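PDB 6VPD: glutathione peroxidase from Hypocrea jecorina, which probably reduces hydroperoxides to alcohols with electrons from thioredoxin, acting as a glutathione peroxidase-like thioredoxin peroxidase. Local coordinates for residues E156-G161 with I167-S172. Sequence-based numbering, arbitrary orientation.
Sequences EKFLIG and IGRWAS
Arg169 stands between Phe158 and Glu156 on one face of an antiparallel strand pair. Its CG is anti to the backbone N (chi1 175°), and the chain stays extended to NE. This carries the guanidinium alongside the Phe158 ring, which points the same way. Phe158 CE2 lies 3.6 Å from Arg169 CD, and Phe158 CZ sits over one guanidinium face near its rim. The two planes are 47° apart, so this is no flat stack. At the guanidinium edge, Arg169 NE gives a nearly straight salt-bridge hydrogen bond to Glu156 OE2 (2.9 Å), in the guanidinium plane but tilted out of the carboxylate plane on its syn side. Arg169 NH2 adds a weak bond to the same oxygen. Lys152 N binds Glu156 OE1, while the carbonyls of Lys142 and Glu149 take Arg169 NH1 and NH2. A leucine in place of Arg169 would probably leave the Glu156 carboxylate without its cationic mate and these two loop carbonyls without their donors.

On the other face, Leu159 CB meets the edge of the Trp170 indole, 3.7 Å from CZ3. Leu159 CG also packs on Ile167 CG1 at 3.6 Å. Helix 176-188 lies against Leu159, Ile167 and Trp170.

Lys157 and Trp170 form a hydrogen-bonded pair, with Lys157 N to Trp170 O at 3.1 Å. Ile167 N bonds Leu159 O at 2.8 Å. Ile167 and Gly168 together face Leu159, a classic beta bulge. The two strands form the C-terminal beta hairpin of the thioredoxin fold, with 157-160 next to central strand 51-58 and 166-170 at the sheet edge.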
# COMPACT_ATOMS: atom_id res chain seq x y z
N GLU A 156 -7.80 0.34 3.08
CA GLU A 156 -8.13 1.69 2.64
C GLU A 156 -9.24 2.23 3.54
O GLU A 156 -10.07 1.46 4.06
CB GLU A 156 -8.54 1.71 1.16
CG GLU A 156 -7.37 1.49 0.15
CD GLU A 156 -7.49 2.29 -1.16
OE1 GLU A 156 -7.19 1.73 -2.24
OE2 GLU A 156 -7.86 3.49 -1.13
N LYS A 157 -9.22 3.54 3.79
CA LYS A 157 -10.16 4.20 4.69
C LYS A 157 -10.93 5.30 3.96
O LYS A 157 -10.35 6.04 3.15
CB LYS A 157 -9.43 4.83 5.89
CG LYS A 157 -8.56 3.89 6.67
CD LYS A 157 -7.10 3.99 6.26
CE LYS A 157 -6.20 3.30 7.28
NZ LYS A 157 -4.99 2.68 6.64
N PHE A 158 -12.24 5.40 4.22
CA PHE A 158 -13.05 6.54 3.81
C PHE A 158 -13.65 7.22 5.04
O PHE A 158 -14.15 6.55 5.94
CB PHE A 158 -14.21 6.16 2.91
CG PHE A 158 -13.83 5.46 1.65
CD1 PHE A 158 -13.51 4.11 1.66
CD2 PHE A 158 -13.87 6.14 0.43
CE1 PHE A 158 -13.20 3.45 0.47
CE2 PHE A 158 -13.56 5.49 -0.77
CZ PHE A 158 -13.22 4.15 -0.74
N LEU A 159 -13.65 8.55 5.04
CA LEU A 159 -14.18 9.34 6.14
C LEU A 159 -15.50 9.99 5.71
O LEU A 159 -15.54 10.72 4.72
CB LEU A 159 -13.16 10.39 6.56
CG LEU A 159 -13.55 11.29 7.73
CD1 LEU A 159 -13.82 10.43 8.95
CD2 LEU A 159 -12.45 12.33 7.99
N ILE A 160 -16.57 9.71 6.47
CA ILE A 160 -17.90 10.25 6.22
C ILE A 160 -18.16 11.40 7.19
O ILE A 160 -18.16 11.20 8.41
CB ILE A 160 -19.00 9.19 6.37
CG1 ILE A 160 -18.70 7.87 5.63
CG2 ILE A 160 -20.32 9.79 5.92
CD1 ILE A 160 -18.39 7.99 4.18
N GLY A 161 -18.43 12.60 6.65
CA GLY A 161 -18.81 13.72 7.48
C GLY A 161 -20.24 13.59 7.99
O GLY A 161 -21.02 12.74 7.54
N ILE A 167 -15.58 12.75 2.77
CA ILE A 167 -14.65 13.86 2.91
C ILE A 167 -13.20 13.44 2.83
O ILE A 167 -12.33 14.31 2.82
CB ILE A 167 -14.91 14.65 4.22
CG1 ILE A 167 -14.60 13.81 5.44
CG2 ILE A 167 -16.37 15.14 4.30
CD1 ILE A 167 -15.23 14.39 6.71
N GLY A 168 -12.89 12.15 2.76
CA GLY A 168 -11.50 11.74 2.75
C GLY A 168 -11.29 10.29 2.35
O GLY A 168 -12.09 9.43 2.71
N ARG A 169 -10.24 10.01 1.59
CA ARG A 169 -9.84 8.63 1.32
C ARG A 169 -8.34 8.51 1.50
O ARG A 169 -7.59 9.35 0.99
CB ARG A 169 -10.24 8.23 -0.09
CG ARG A 169 -9.76 6.86 -0.51
CD ARG A 169 -10.32 6.52 -1.88
NE ARG A 169 -9.86 5.24 -2.36
CZ ARG A 169 -10.37 4.62 -3.42
NH1 ARG A 169 -11.36 5.18 -4.12
NH2 ARG A 169 -9.87 3.44 -3.78
N TRP A 170 -7.89 7.48 2.22
CA TRP A 170 -6.47 7.29 2.49
C TRP A 170 -6.05 5.88 2.14
O TRP A 170 -6.80 4.93 2.38
CB TRP A 170 -6.12 7.57 3.95
CG TRP A 170 -6.25 9.01 4.31
CD1 TRP A 170 -5.25 9.94 4.32
CD2 TRP A 170 -7.44 9.69 4.71
NE1 TRP A 170 -5.76 11.16 4.71
CE2 TRP A 170 -7.11 11.03 4.94
CE3 TRP A 170 -8.77 9.29 4.89
CZ2 TRP A 170 -8.04 11.97 5.36
CZ3 TRP A 170 -9.70 10.23 5.29
CH2 TRP A 170 -9.33 11.55 5.52
N ALA A 171 -4.85 5.74 1.59
CA ALA A 171 -4.38 4.43 1.17
C ALA A 171 -4.06 3.57 2.39
O ALA A 171 -3.98 4.05 3.53
CB ALA A 171 -3.17 4.56 0.27
N SER A 172 -3.87 2.27 2.14
CA SER A 172 -3.55 1.34 3.23
C SER A 172 -2.26 1.73 3.95
O SER A 172 -2.09 1.40 5.13
CB SER A 172 -3.43 -0.08 2.68
OG SER A 172 -2.39 -0.18 1.72